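Local coordinates for chemotaxis protein cheA (Thermotoga maritima, PDB 1TQG) that probably relays phosphoryl groups from the kinase domain of a chemotaxis histidine kinase to response regulators through its histidine-containing phosphotransfer (Hpt) domain, at residues A[38-49]-A[64-75]. Residues are numbered along the deposited sequence; the frame is centred on the assembly and turned at random.
Sequences INEAFRALHTLK and CHTLENILDKAR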
ATOM      1  N   ILE A  38       2.850  -8.067   9.297  1.00 15.55           N
ATOM      2  CA  ILE A  38       1.878  -6.957   9.426  1.00 13.85           C
ATOM      3  C   ILE A  38       2.611  -5.634   9.366  1.00 13.66           C
ATOM      4  O   ILE A  38       2.159  -4.709   8.671  1.00 14.29           O
ATOM      5  CB  ILE A  38       1.000  -7.106  10.686  1.00 15.15           C
ATOM      6  CG1 ILE A  38       0.199  -8.415  10.624  1.00 15.85           C
ATOM      7  CG2 ILE A  38       0.149  -5.883  10.911  1.00 15.86           C
ATOM      8  CD1 ILE A  38      -0.479  -8.693  11.937  1.00 17.74           C
ATOM      9  N   ASN A  39       3.684  -5.511  10.106  1.00 14.00           N
ATOM     10  CA  ASN A  39       4.482  -4.315  10.107  1.00 14.28           C
ATOM     11  C   ASN A  39       5.068  -3.996   8.704  1.00 14.42           C
ATOM     12  O   ASN A  39       5.060  -2.824   8.292  1.00 15.54           O
ATOM     13  CB  ASN A  39       5.614  -4.384  11.111  1.00 16.44           C
ATOM     14  CG  ASN A  39       5.103  -4.421  12.527  1.00 23.28           C
ATOM     15  OD1 ASN A  39       4.105  -3.866  12.896  1.00 34.93           O
ATOM     16  ND2 ASN A  39       5.878  -5.017  13.387  1.00 29.02           N
ATOM     17  N   GLU A  40       5.517  -4.981   7.979  1.00 16.86           N
ATOM     18  CA  GLU A  40       6.007  -4.782   6.632  1.00 19.47           C
ATOM     19  C   GLU A  40       4.970  -4.141   5.728  1.00 17.57           C
ATOM     20  O   GLU A  40       5.244  -3.258   4.922  1.00 18.12           O
ATOM     21  CB  GLU A  40       6.397  -6.091   5.970  1.00 26.80           C
ATOM     22  CG  GLU A  40       7.643  -6.749   6.397  1.00 30.09           C
ATOM     23  CD  GLU A  40       7.970  -8.026   5.641  1.00 33.45           C
ATOM     24  OE1 GLU A  40       7.501  -8.430   4.558  1.00 44.37           O
ATOM     25  OE2 GLU A  40       8.802  -8.674   6.269  1.00 32.70           O
ATOM     26  N   ALA A  41       3.779  -4.707   5.827  1.00 16.56           N
ATOM     27  CA  ALA A  41       2.700  -4.146   5.024  1.00 17.13           C
ATOM     28  C   ALA A  41       2.353  -2.737   5.449  1.00 15.20           C
ATOM     29  O   ALA A  41       2.170  -1.868   4.540  1.00 15.75           O
ATOM     30  CB  ALA A  41       1.489  -5.060   5.151  1.00 18.04           C
ATOM     31  N   PHE A  42       2.242  -2.489   6.744  1.00 14.66           N
ATOM     32  CA  PHE A  42       2.033  -1.147   7.217  1.00 14.43           C
ATOM     33  C   PHE A  42       3.064  -0.151   6.641  1.00 13.74           C
ATOM     34  O   PHE A  42       2.703   0.908   6.159  1.00 14.36           O
ATOM     35  CB  PHE A  42       2.027  -1.162   8.779  1.00 14.72           C
ATOM     36  CG  PHE A  42       2.000   0.265   9.316  1.00 15.53           C
ATOM     37  CD1 PHE A  42       0.820   1.001   9.325  1.00 15.23           C
ATOM     38  CD2 PHE A  42       3.160   0.846   9.737  1.00 24.89           C
ATOM     39  CE1 PHE A  42       0.821   2.323   9.707  1.00 20.28           C
ATOM     40  CE2 PHE A  42       3.166   2.183  10.123  1.00 28.41           C
ATOM     41  CZ  PHE A  42       1.985   2.916  10.097  1.00 26.47           C
ATOM     42  N   ARG A  43       4.347  -0.527   6.702  1.00 14.45           N
ATOM     43  CA  ARG A  43       5.417   0.357   6.308  1.00 15.20           C
ATOM     44  C   ARG A  43       5.347   0.736   4.812  1.00 15.21           C
ATOM     45  O   ARG A  43       5.556   1.877   4.425  1.00 15.30           O
ATOM     46  CB  ARG A  43       6.797  -0.212   6.555  1.00 16.69           C
ATOM     47  CG  ARG A  43       7.050  -0.366   8.049  1.00 20.09           C
ATOM     48  CD  ARG A  43       8.481  -0.713   8.284  1.00 25.48           C
ATOM     49  NE  ARG A  43       8.824  -2.086   8.028  1.00 37.93           N
ATOM     50  CZ  ARG A  43       8.851  -3.126   8.875  1.00 36.35           C
ATOM     51  NH1 ARG A  43       8.494  -3.042  10.153  1.00 30.30           N
ATOM     52  NH2 ARG A  43       9.233  -4.313   8.408  1.00 28.19           N
ATOM     53  N   ALA A  44       5.005  -0.288   4.002  1.00 14.50           N
ATOM     54  CA  ALA A  44       4.885  -0.014   2.557  1.00 14.34           C
ATOM     55  C   ALA A  44       3.729   0.921   2.282  1.00 13.63           C
ATOM     56  O   ALA A  44       3.844   1.845   1.499  1.00 14.29           O
ATOM     57  CB  ALA A  44       4.707  -1.359   1.839  1.00 16.26           C
ATOM     58  N   LEU A  45       2.570   0.687   2.923  1.00 13.97           N
ATOM     59  CA  LEU A  45       1.426   1.573   2.739  1.00 13.09           C
ATOM     60  C   LEU A  45       1.727   2.966   3.218  1.00 13.76           C
ATOM     61  O   LEU A  45       1.263   3.950   2.614  1.00 13.91           O
ATOM     62  CB  LEU A  45       0.189   1.000   3.443  1.00 14.23           C
ATOM     63  CG  LEU A  45      -0.411  -0.233   2.751  1.00 14.99           C
ATOM     64  CD1 LEU A  45      -1.287  -0.978   3.754  1.00 17.38           C
ATOM     65  CD2 LEU A  45      -1.124   0.146   1.495  1.00 16.92           C
ATOM     66  N   HIS A  46       2.427   3.092   4.332  1.00 13.72           N
ATOM     67  CA  HIS A  46       2.758   4.399   4.878  1.00 13.77           C
ATOM     68  C   HIS A  46       3.687   5.120   3.916  1.00 13.45           C
ATOM     69  O   HIS A  46       3.524   6.332   3.670  1.00 14.42           O
ATOM     70  CB  HIS A  46       3.404   4.162   6.275  1.00 14.10           C
ATOM     71  CG  HIS A  46       3.660   5.470   6.932  1.00 15.47           C
ATOM     72  ND1 HIS A  46       2.656   6.270   7.377  1.00 19.89           N
ATOM     73  CD2 HIS A  46       4.797   6.067   7.318  1.00 17.54           C
ATOM     74  CE1 HIS A  46       3.116   7.313   7.937  1.00 23.21           C
ATOM     75  NE2 HIS A  46       4.430   7.277   7.909  1.00 19.88           N
ATOM     76  N   THR A  47       4.657   4.427   3.324  1.00 14.71           N
ATOM     77  CA  THR A  47       5.549   5.056   2.348  1.00 15.22           C
ATOM     78  C   THR A  47       4.733   5.538   1.144  1.00 14.05           C
ATOM     79  O   THR A  47       4.890   6.657   0.624  1.00 14.75           O
ATOM     80  CB  THR A  47       6.672   4.099   1.861  1.00 17.31           C
ATOM     81  OG1 THR A  47       7.582   3.886   2.947  1.00 20.35           O
ATOM     82  CG2 THR A  47       7.479   4.705   0.738  1.00 18.44           C
ATOM     83  N   LEU A  48       3.822   4.695   0.637  1.00 13.95           N
ATOM     84  CA  LEU A  48       2.975   5.119  -0.510  1.00 12.77           C
ATOM     85  C   LEU A  48       2.155   6.335  -0.174  1.00 12.72           C
ATOM     86  O   LEU A  48       2.027   7.231  -1.003  1.00 13.57           O
ATOM     87  CB  LEU A  48       2.120   3.937  -0.934  1.00 12.67           C
ATOM     88  CG  LEU A  48       2.810   2.761  -1.646  1.00 13.47           C
ATOM     89  CD1 LEU A  48       1.899   1.551  -1.655  1.00 16.77           C
ATOM     90  CD2 LEU A  48       3.239   3.186  -3.036  1.00 23.09           C
ATOM     91  N   LYS A  49       1.607   6.399   1.029  1.00 13.37           N
ATOM     92  CA  LYS A  49       0.813   7.559   1.429  1.00 14.03           C
ATOM     93  C   LYS A  49       1.660   8.801   1.366  1.00 13.98           C
ATOM     94  O   LYS A  49       1.225   9.870   0.898  1.00 15.32           O
ATOM     95  CB  LYS A  49       0.299   7.353   2.855  1.00 14.32           C
ATOM     96  CG  LYS A  49      -0.678   8.420   3.362  1.00 17.52           C
ATOM     97  CD  LYS A  49      -0.978   8.286   4.813  1.00 25.09           C
ATOM     98  CE  LYS A  49       0.125   8.580   5.803  1.00 40.14           C
ATOM     99  NZ  LYS A  49      -0.283   8.820   7.208  1.00 45.17           N
ATOM    100  N   CYS A  64      -4.470   5.215   0.524  1.00 13.15           N
ATOM    101  CA  CYS A  64      -3.353   4.620   1.288  1.00 13.43           C
ATOM    102  C   CYS A  64      -3.496   4.807   2.769  1.00 13.50           C
ATOM    103  O   CYS A  64      -3.143   3.909   3.518  1.00 15.01           O
ATOM    104  CB  CYS A  64      -2.027   5.271   0.830  1.00 13.43           C
ATOM    105  SG  CYS A  64      -1.492   4.834  -0.839  1.00 15.10           S
ATOM    106  N   HIS A  65      -4.068   5.929   3.198  1.00 13.60           N
ATOM    107  CA  HIS A  65      -4.313   6.161   4.602  1.00 14.38           C
ATOM    108  C   HIS A  65      -5.375   5.213   5.142  1.00 13.26           C
ATOM    109  O   HIS A  65      -5.183   4.670   6.237  1.00 14.34           O
ATOM    110  CB  HIS A  65      -4.724   7.623   4.828  1.00 14.57           C
ATOM    111  CG  HIS A  65      -4.707   7.940   6.317  1.00 17.02           C
ATOM    112  ND1 HIS A  65      -3.856   7.485   7.263  1.00 22.37           N
ATOM    113  CD2 HIS A  65      -5.553   8.770   6.941  1.00 28.51           C
ATOM    114  CE1 HIS A  65      -4.160   8.018   8.458  1.00 22.90           C
ATOM    115  NE2 HIS A  65      -5.206   8.790   8.260  1.00 26.89           N
ATOM    116  N   THR A  66      -6.486   5.030   4.459  1.00 13.14           N
ATOM    117  CA  THR A  66      -7.516   4.076   4.879  1.00 14.58           C
ATOM    118  C   THR A  66      -6.915   2.701   5.032  1.00 14.21           C
ATOM    119  O   THR A  66      -7.180   1.954   5.992  1.00 15.44           O
ATOM    120  CB  THR A  66      -8.703   4.125   3.875  1.00 16.39           C
ATOM    121  OG1 THR A  66      -9.307   5.388   3.954  1.00 19.25           O
ATOM    122  CG2 THR A  66      -9.728   3.070   4.153  1.00 19.12           C
ATOM    123  N   LEU A  67      -6.066   2.293   4.086  1.00 14.43           N
ATOM    124  CA  LEU A  67      -5.487   0.955   4.128  1.00 14.66           C
ATOM    125  C   LEU A  67      -4.474   0.828   5.217  1.00 15.03           C
ATOM    126  O   LEU A  67      -4.406  -0.160   5.953  1.00 16.09           O
ATOM    127  CB  LEU A  67      -4.834   0.651   2.768  1.00 15.47           C
ATOM    128  CG  LEU A  67      -5.780   0.567   1.574  1.00 16.46           C
ATOM    129  CD1 LEU A  67      -4.922   0.549   0.306  1.00 19.65           C
ATOM    130  CD2 LEU A  67      -6.722  -0.592   1.680  1.00 21.38           C
ATOM    131  N   GLU A  68      -3.624   1.851   5.396  1.00 15.22           N
ATOM    132  CA  GLU A  68      -2.623   1.866   6.455  1.00 15.74           C
ATOM    133  C   GLU A  68      -3.376   1.766   7.798  1.00 16.43           C
ATOM    134  O   GLU A  68      -2.812   1.099   8.692  1.00 17.55           O
ATOM    135  CB  GLU A  68      -1.645   3.022   6.359  1.00 19.54           C
ATOM    136  CG  GLU A  68      -1.823   4.222   7.178  1.00 25.43           C
ATOM    137  CD  GLU A  68      -0.835   5.336   6.905  1.00 21.81           C
ATOM    138  OE1 GLU A  68       0.327   5.068   6.604  1.00 26.74           O
ATOM    139  OE2 GLU A  68      -1.242   6.516   7.077  1.00 28.88           O
ATOM    140  N   ASN A  69      -4.526   2.416   7.955  1.00 15.35           N
ATOM    141  CA  ASN A  69      -5.240   2.325   9.204  1.00 15.57           C
ATOM    142  C   ASN A  69      -5.641   0.922   9.509  1.00 14.98           C
ATOM    143  O   ASN A  69      -5.641   0.515  10.709  1.00 16.72           O
ATOM    144  CB  ASN A  69      -6.523   3.211   9.148  1.00 17.57           C
ATOM    145  CG  ASN A  69      -6.234   4.668   9.261  1.00 18.47           C
ATOM    146  OD1 ASN A  69      -5.149   5.116   9.645  1.00 19.83           O
ATOM    147  ND2 ASN A  69      -7.182   5.484   8.860  1.00 19.25           N
ATOM    148  N   ILE A  70      -6.029   0.098   8.547  1.00 15.87           N
ATOM    149  CA  ILE A  70      -6.343  -1.336   8.775  1.00 15.51           C
ATOM    150  C   ILE A  70      -5.098  -2.020   9.332  1.00 14.25           C
ATOM    151  O   ILE A  70      -5.196  -2.695  10.364  1.00 15.66           O
ATOM    152  CB  ILE A  70      -6.838  -1.964   7.506  1.00 16.61           C
ATOM    153  CG1 ILE A  70      -8.122  -1.314   6.969  1.00 18.73           C
ATOM    154  CG2 ILE A  70      -7.038  -3.462   7.751  1.00 18.14           C
ATOM    155  CD1 ILE A  70      -8.475  -1.770   5.552  1.00 21.94           C
ATOM    156  N   LEU A  71      -3.947  -1.862   8.659  1.00 14.69           N
ATOM    157  CA  LEU A  71      -2.747  -2.536   9.119  1.00 14.86           C
ATOM    158  C   LEU A  71      -2.253  -2.012  10.429  1.00 14.17           C
ATOM    159  O   LEU A  71      -1.675  -2.784  11.218  1.00 15.11           O
ATOM    160  CB  LEU A  71      -1.605  -2.507   8.074  1.00 15.83           C
ATOM    161  CG  LEU A  71      -1.672  -3.461   6.896  1.00 16.41           C
ATOM    162  CD1 LEU A  71      -1.451  -4.922   7.339  1.00 17.21           C
ATOM    163  CD2 LEU A  71      -2.945  -3.359   6.108  1.00 20.11           C
ATOM    164  N   ASP A  72      -2.509  -0.738  10.717  1.00 14.74           N
ATOM    165  CA  ASP A  72      -2.117  -0.162  11.995  1.00 14.62           C
ATOM    166  C   ASP A  72      -2.939  -0.721  13.130  1.00 14.22           C
ATOM    167  O   ASP A  72      -2.425  -1.057  14.203  1.00 16.31           O
ATOM    168  CB  ASP A  72      -2.270   1.347  11.837  1.00 16.63           C
ATOM    169  CG  ASP A  72      -1.278   2.156  12.635  0.70 15.40           C
ATOM    170  OD1 ASP A  72      -0.397   1.616  13.328  0.70 18.22           O
ATOM    171  OD2 ASP A  72      -1.375   3.395  12.531  0.70 18.03           O
ATOM    172  N   LYS A  73      -4.241  -0.866  12.893  1.00 14.56           N
ATOM    173  CA  LYS A  73      -5.092  -1.569  13.893  1.00 14.51           C
ATOM    174  C   LYS A  73      -4.558  -2.975  14.111  1.00 14.68           C
ATOM    175  O   LYS A  73      -4.436  -3.443  15.246  1.00 16.72           O
ATOM    176  CB  LYS A  73      -6.535  -1.515  13.453  1.00 15.48           C
ATOM    177  CG  LYS A  73      -7.207  -0.126  13.564  1.00 17.07           C
ATOM    178  CD  LYS A  73      -8.650  -0.239  13.059  1.00 20.32           C
ATOM    179  CE  LYS A  73      -9.353   1.084  13.200  1.00 25.02           C
ATOM    180  NZ  LYS A  73     -10.450   1.253  12.207  1.00 29.95           N
ATOM    181  N   ALA A  74      -4.195  -3.665  13.033  1.00 14.28           N
ATOM    182  CA  ALA A  74      -3.787  -5.051  13.174  1.00 13.70           C
ATOM    183  C   ALA A  74      -2.447  -5.134  13.904  1.00 13.36           C
ATOM    184  O   ALA A  74      -2.223  -6.020  14.715  1.00 14.79           O
ATOM    185  CB  ALA A  74      -3.701  -5.671  11.798  1.00 13.54           C
ATOM    186  N   ARG A  75      -1.508  -4.180  13.646  1.00 13.81           N
ATOM    187  CA  ARG A  75      -0.193  -4.276  14.284  1.00 15.60           C
ATOM    188  C   ARG A  75      -0.310  -3.984  15.792  1.00 15.47           C
ATOM    189  O   ARG A  75       0.552  -4.377  16.553  1.00 17.96           O
ATOM    190  CB  ARG A  75       0.846  -3.447  13.517  1.00 17.10           C
ATOM    191  CG  ARG A  75       0.857  -1.988  13.927  1.00 16.77           C
ATOM    192  CD  ARG A  75       1.818  -1.255  13.023  1.00 19.68           C
ATOM    193  NE  ARG A  75       1.870   0.141  13.304  1.00 20.68           N
ATOM    194  CZ  ARG A  75       2.797   0.817  14.005  1.00 21.57           C
ATOM    195  NH1 ARG A  75       3.839   0.250  14.536  1.00 24.40           N
ATOM    196  NH2 ARG A  75       2.660   2.146  14.136  1.00 29.24           N
TER
HETATM  197  O   HOH W   1       4.260  -2.678  15.196  1.00 28.22           O
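Residues 38-49 and 64-75, on successive helices of the Hpt four-helix bundle, run antiparallel at 159° with axes approaching to 8.7 Å, Phe42 facing Leu71 and Lys49 facing Cys64. Toward the bundle interior, Leu71 fits as a knob among Ile38, Ala41, Phe42 and Leu45, its CD2 lying 3.7 Å from Leu45 CD1; Leu21 of helix 3-30 and Ile89 of helix 83-103 extend this apolar layer. Phe42, with CG anti to the backbone N (chi1 172°), swings its ring over the neighbouring helix. There the guanidinium of Arg75 lies flat on one face in a cation-pi stack, CZ 4.4 Å from the ring centroid. In the conformer given, Asp72 OD1 steadies that cation through a salt bridge to Arg75 NE (2.7 Å), and a water links Arg75 NH1 to Asn39 OD1. Farther along, Glu68 divides its carboxylate: OE1, in the plane of the His46 ring, takes a hydrogen bond on its syn side from His46 ND1 (2.7 Å), while OE2, less surely placed, faces Lys49 NZ and His65 ND1. Glu68 thus engages ND1 of His46, probably the phosphorylated histidine as in other Hpt domains, and NE2 is directed away from that bond.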